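Local coordinates for integron gene cassette protein HFX_CASS3 (Uncultured bacterium, PDB 3FYN) that is of unknown function but belongs to the GNAT acetyltransferase family and so probably transfers an acetyl group from acetyl-CoA to an acceptor not yet identified, at residues P35-L40 and R59-L64; W74-G79 and K115-A120. All coordinates share one frame; numbering follows the deposited sequence.

Contact 1: P35-L40 and R59-L64; sequences PVLVRL and RAFKAL
F61 and L37 bury the most surface here, and V38 adds a smaller share. F61 reaches from its helix to the neighbouring one and lays its ring against L37. L37 CB sits over the middle of the F61 ring, 3.7 Å from the centroid. The line between them is only 8° off the ring normal, which makes a CH-pi contact over the face. The L37 methyls extend from there along one side of the ring, with L37 CD1 at 4.1 Å from the ortho carbon F61 CD1. The ring also meets the backbone. F61 CE2 lies 3.5 Å from the carbonyl O of L37. V38 CG2 meets the ring at its second ortho carbon, F61 CD2, 4.0 Å away. With CG1 anti to the backbone N (chi1 172°), V38 CG2 is left anti to the carbonyl carbon and lies by F61 CD2. No hydrogen bond links the two segments, and all three residues are buried. Replacing F61 by an alanine would probably open a gap between the helices and leave L37 CB and V38 CG2 without the ring they rest on. F61 also touches I73 of strand 71-78 and M94 of the second subunit. L37 packs on I73 and L75 of that strand and on Y85. The pair therefore ties helices 34-47 and 54-66 to each other and to the sheet, close to the other subunit. These are the two helices that follow the first strand in the GNAT fold and cover one face of its central sheet.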
loop_
_atom_site.group_PDB
_atom_site.type_symbol
_atom_site.label_atom_id
_atom_site.label_comp_id
_atom_site.label_asym_id
_atom_site.label_seq_id
_atom_site.Cartn_x
_atom_site.Cartn_y
_atom_site.Cartn_z
ATOM N N PRO A 35 11.096 -18.373 13.287
ATOM C CA PRO A 35 10.701 -18.576 14.684
ATOM C C PRO A 35 10.900 -17.336 15.563
ATOM O O PRO A 35 10.038 -17.039 16.391
ATOM C CB PRO A 35 11.604 -19.727 15.136
ATOM C CG PRO A 35 11.821 -20.517 13.880
ATOM C CD PRO A 35 11.938 -19.474 12.789
ATOM N N VAL A 36 12.013 -16.626 15.390
ATOM C CA VAL A 36 12.248 -15.414 16.168
ATOM C C VAL A 36 11.298 -14.283 15.751
ATOM O O VAL A 36 10.789 -13.545 16.599
ATOM C CB VAL A 36 13.730 -14.969 16.103
ATOM C CG1 VAL A 36 13.877 -13.522 16.544
ATOM C CG2 VAL A 36 14.597 -15.881 16.974
ATOM N N LEU A 37 11.037 -14.159 14.450
ATOM C CA LEU A 37 10.096 -13.148 13.970
ATOM C C LEU A 37 8.705 -13.358 14.561
ATOM O O LEU A 37 8.031 -12.405 14.959
ATOM C CB LEU A 37 10.027 -13.151 12.441
ATOM C CG LEU A 37 11.248 -12.506 11.777
ATOM C CD1 LEU A 37 11.338 -12.902 10.300
ATOM C CD2 LEU A 37 11.219 -10.981 11.955
ATOM N N VAL A 38 8.279 -14.613 14.614
ATOM C CA VAL A 38 6.982 -14.943 15.188
ATOM C C VAL A 38 6.919 -14.594 16.678
ATOM O O VAL A 38 5.921 -14.046 17.143
ATOM C CB VAL A 38 6.610 -16.415 14.943
ATOM C CG1 VAL A 38 5.348 -16.784 15.715
ATOM C CG2 VAL A 38 6.400 -16.650 13.451
ATOM N N ARG A 39 7.982 -14.901 17.422
ATOM C CA ARG A 39 8.014 -14.531 18.832
ATOM C C ARG A 39 7.932 -13.020 19.012
ATOM O O ARG A 39 7.189 -12.524 19.860
ATOM C CB ARG A 39 9.265 -15.061 19.537
ATOM C CG ARG A 39 9.338 -14.596 20.984
ATOM C CD ARG A 39 10.471 -15.249 21.755
ATOM N NE ARG A 39 11.782 -14.781 21.317
ATOM C CZ ARG A 39 12.525 -15.402 20.408
ATOM N NH1 ARG A 39 12.076 -16.513 19.838
ATOM N NH2 ARG A 39 13.709 -14.911 20.066
ATOM N N LEU A 40 8.703 -12.289 18.215
ATOM C CA LEU A 40 8.713 -10.838 18.323
ATOM C C LEU A 40 7.341 -10.255 17.979
ATOM O O LEU A 40 6.838 -9.379 18.683
ATOM C CB LEU A 40 9.812 -10.222 17.448
ATOM C CG LEU A 40 11.237 -10.453 17.961
ATOM C CD1 LEU A 40 12.236 -10.055 16.892
ATOM C CD2 LEU A 40 11.488 -9.680 19.255
ATOM N N ARG A 59 2.679 -18.236 8.546
ATOM C CA ARG A 59 2.211 -18.111 7.173
ATOM C C ARG A 59 2.578 -16.750 6.575
ATOM O O ARG A 59 3.092 -16.669 5.454
ATOM C CB ARG A 59 0.694 -18.341 7.115
ATOM C CG ARG A 59 0.173 -18.748 5.770
ATOM C CD ARG A 59 -1.196 -19.421 5.903
ATOM N NE ARG A 59 -2.164 -18.635 6.667
ATOM C CZ ARG A 59 -2.687 -18.999 7.838
ATOM N NH1 ARG A 59 -2.345 -20.147 8.407
ATOM N NH2 ARG A 59 -3.568 -18.214 8.443
ATOM N N ALA A 60 2.327 -15.686 7.331
ATOM C CA ALA A 60 2.570 -14.330 6.851
ATOM C C ALA A 60 4.053 -14.060 6.607
ATOM O O ALA A 60 4.432 -13.553 5.547
ATOM C CB ALA A 60 1.989 -13.303 7.821
ATOM N N PHE A 61 4.896 -14.399 7.578
ATOM C CA PHE A 61 6.324 -14.147 7.424
ATOM C C PHE A 61 6.894 -14.978 6.278
ATOM O O PHE A 61 7.705 -14.493 5.498
ATOM C CB PHE A 61 7.091 -14.416 8.724
ATOM C CG PHE A 61 6.982 -13.310 9.740
ATOM C CD1 PHE A 61 7.463 -12.040 9.462
ATOM C CD2 PHE A 61 6.437 -13.555 10.993
ATOM C CE1 PHE A 61 7.371 -11.022 10.401
ATOM C CE2 PHE A 61 6.336 -12.544 11.936
ATOM C CZ PHE A 61 6.818 -11.275 11.643
ATOM N N LYS A 62 6.460 -16.226 6.169
ATOM C CA LYS A 62 6.943 -17.081 5.096
ATOM C C LYS A 62 6.508 -16.568 3.733
ATOM O O LYS A 62 7.275 -16.619 2.781
ATOM C CB LYS A 62 6.495 -18.527 5.300
ATOM C CG LYS A 62 7.336 -19.266 6.329
ATOM C CD LYS A 62 6.705 -20.590 6.723
ATOM C CE LYS A 62 6.711 -21.594 5.587
ATOM N NZ LYS A 62 6.169 -22.916 6.038
ATOM N N ALA A 63 5.283 -16.065 3.646
ATOM C CA ALA A 63 4.787 -15.521 2.390
ATOM C C ALA A 63 5.650 -14.355 1.926
ATOM O O ALA A 63 6.024 -14.267 0.754
ATOM C CB ALA A 63 3.336 -15.077 2.537
ATOM N N LEU A 64 5.953 -13.450 2.848
ATOM C CA LEU A 64 6.712 -12.265 2.507
ATOM C C LEU A 64 8.161 -12.625 2.180
ATOM O O LEU A 64 8.711 -12.148 1.193
ATOM C CB LEU A 64 6.629 -11.243 3.642
ATOM C CG LEU A 64 7.254 -9.873 3.390
ATOM C CD1 LEU A 64 6.808 -9.302 2.061
ATOM C CD2 LEU A 64 6.889 -8.939 4.523
#

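Contact 2: W74-G79 and K115-A120; sequences WLIAEG and KGLGAA. With ACT (acetate ion), chain C.
I76 on strand 71-78 faces L117 in the first turn of helix 117-131, with their CA atoms 7.3 Å apart. The apolar part of the contact is a methyl set into a leucine. I76 CG2 lies 3.9 Å from both CB and CD2 of L117, and L117 CD1 is only slightly farther from I76 CG2. With chi1 of I76 at -59°, CG1 stands beside the backbone N and the CG2 methyl is anti to it, directed at L117. L117 also touches L22, and I76 also touches A121 one turn further along the helix, so this buried patch continues beyond the pair.

E78 and K115 carry the polar part at the C-terminal end of strand 71-78. Both chains are extended and cross at about a right angle. K115 NZ gives a hydrogen bond to E78 OE2 at 3.0 Å, as part of a salt bridge. OE2 accepts it on its syn lone pair. E78 OE1 is 3.9 Å from K115 NZ, so one oxygen does the gripping. K115 NZ has a further, weak bond to N111 O.

G116 is the N-cap of the helix. Its positive phi suits glycine, since a CB would press on the carbonyl O of K115. G118 N donates a bent hydrogen bond of 2.9 Å to acetate O, with an N-H...O angle of 139°. A CB on G118 would clash with that same oxygen. G114 N holds the acetate too. This glycine-rich turn leading into the first turn of the helix corresponds to the loop that in GNAT relatives binds the acetyl-CoA pyrophosphate, and probably does so here. The acetate, probably from the crystallisation liquor, is consistent with an anion site there.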
loop_
_atom_site.group_PDB
_atom_site.type_symbol
_atom_site.label_atom_id
_atom_site.label_comp_id
_atom_site.label_asym_id
_atom_site.label_seq_id
_atom_site.Cartn_x
_atom_site.Cartn_y
_atom_site.Cartn_z
ATOM N N TRP A 74 13.780 -6.833 8.098
ATOM C CA TRP A 74 15.063 -6.724 8.789
ATOM C C TRP A 74 14.874 -7.042 10.265
ATOM O O TRP A 74 13.819 -6.751 10.837
ATOM C CB TRP A 74 15.621 -5.308 8.679
ATOM C CG TRP A 74 16.126 -4.908 7.339
ATOM C CD1 TRP A 74 17.429 -4.933 6.913
ATOM C CD2 TRP A 74 15.363 -4.365 6.259
ATOM N NE1 TRP A 74 17.518 -4.451 5.632
ATOM C CE2 TRP A 74 16.264 -4.103 5.202
ATOM C CE3 TRP A 74 14.003 -4.081 6.074
ATOM C CZ2 TRP A 74 15.851 -3.566 3.984
ATOM C CZ3 TRP A 74 13.597 -3.545 4.861
ATOM C CH2 TRP A 74 14.520 -3.295 3.832
ATOM N N LEU A 75 15.902 -7.627 10.875
ATOM C CA LEU A 75 15.925 -7.857 12.310
ATOM C C LEU A 75 16.865 -6.850 12.941
ATOM O O LEU A 75 17.835 -6.413 12.317
ATOM C CB LEU A 75 16.399 -9.275 12.630
ATOM C CG LEU A 75 15.298 -10.335 12.509
ATOM C CD1 LEU A 75 15.873 -11.718 12.250
ATOM C CD2 LEU A 75 14.424 -10.338 13.751
ATOM N N ILE A 76 16.560 -6.478 14.177
ATOM C CA ILE A 76 17.347 -5.505 14.909
ATOM C C ILE A 76 18.082 -6.259 15.996
ATOM O O ILE A 76 17.460 -6.881 16.856
ATOM C CB ILE A 76 16.441 -4.420 15.511
ATOM C CG1 ILE A 76 15.672 -3.710 14.390
ATOM C CG2 ILE A 76 17.260 -3.421 16.324
ATOM C CD1 ILE A 76 14.604 -2.757 14.881
ATOM N N ALA A 77 19.408 -6.223 15.931
ATOM C CA ALA A 77 20.245 -7.052 16.789
ATOM C C ALA A 77 20.882 -6.277 17.931
ATOM O O ALA A 77 21.256 -5.117 17.785
ATOM C CB ALA A 77 21.324 -7.736 15.964
ATOM N N GLU A 78 20.998 -6.939 19.073
ATOM C CA GLU A 78 21.740 -6.411 20.206
ATOM C C GLU A 78 22.405 -7.607 20.870
ATOM O O GLU A 78 21.723 -8.509 21.345
ATOM C CB GLU A 78 20.787 -5.718 21.178
ATOM C CG GLU A 78 21.456 -5.024 22.343
ATOM C CD GLU A 78 20.451 -4.376 23.279
ATOM O OE1 GLU A 78 19.537 -5.083 23.756
ATOM O OE2 GLU A 78 20.576 -3.161 23.540
ATOM N N GLY A 79 23.735 -7.630 20.882
ATOM C CA GLY A 79 24.458 -8.775 21.408
ATOM C C GLY A 79 24.131 -10.048 20.647
ATOM O O GLY A 79 24.265 -10.102 19.424
ATOM N N LYS A 115 17.323 3.774 22.637
ATOM C CA LYS A 115 18.753 3.590 22.410
ATOM C C LYS A 115 19.164 3.969 20.989
ATOM O O LYS A 115 20.328 3.839 20.624
ATOM C CB LYS A 115 19.154 2.137 22.681
ATOM C CG LYS A 115 18.806 1.636 24.071
ATOM C CD LYS A 115 19.228 0.184 24.245
ATOM C CE LYS A 115 18.923 -0.320 25.643
ATOM N NZ LYS A 115 19.246 -1.767 25.787
ATOM N N GLY A 116 18.210 4.435 20.190
ATOM C CA GLY A 116 18.479 4.780 18.803
ATOM C C GLY A 116 18.323 3.639 17.807
ATOM O O GLY A 116 18.608 3.807 16.624
ATOM N N LEU A 117 17.874 2.476 18.273
ATOM C CA LEU A 117 17.719 1.325 17.388
ATOM C C LEU A 117 16.607 1.541 16.364
ATOM O O LEU A 117 16.740 1.156 15.201
ATOM C CB LEU A 117 17.461 0.047 18.192
ATOM C CG LEU A 117 18.663 -0.480 18.976
ATOM C CD1 LEU A 117 18.250 -1.611 19.901
ATOM C CD2 LEU A 117 19.762 -0.927 18.015
ATOM N N GLY A 118 15.516 2.164 16.802
ATOM C CA GLY A 118 14.394 2.442 15.919
ATOM C C GLY A 118 14.795 3.367 14.785
ATOM O O GLY A 118 14.430 3.149 13.626
ATOM N N ALA A 119 15.560 4.400 15.125
ATOM C CA ALA A 119 16.047 5.353 14.136
ATOM C C ALA A 119 16.925 4.654 13.110
ATOM O O ALA A 119 16.819 4.908 11.912
ATOM C CB ALA A 119 16.815 6.477 14.820
ATOM N N ALA A 120 17.797 3.768 13.585
ATOM C CA ALA A 120 18.670 3.014 12.694
ATOM C C ALA A 120 17.869 2.118 11.759
ATOM O O ALA A 120 18.164 2.029 10.564
ATOM C CB ALA A 120 19.681 2.191 13.492
HETATM C C ACT C . 13.029 3.018 19.759
HETATM O O ACT C . 14.085 2.526 19.313
HETATM O OXT ACT C . 13.141 3.697 20.801
HETATM C CH3 ACT C . 11.708 2.799 19.087
#

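Overall arrangement
Contacts 1 and 2 meet at strand 71-78. L75 packs against V36, L37 and L40 of helix 34-47, while I76 turns to the helix of contact 2. The strand is thus covered on both faces, as expected in a GNAT fold. Contact 1 is wholly buried and apolar, and joins one helix to another. Contact 2 joins strand to helix. It is buried at I76 and L117 but reaches the surface at K115, where charge takes over. Contact 1 lies by the second subunit. No other protein chain touches contact 2, whose 115-120 segment includes part of the probable cofactor loop.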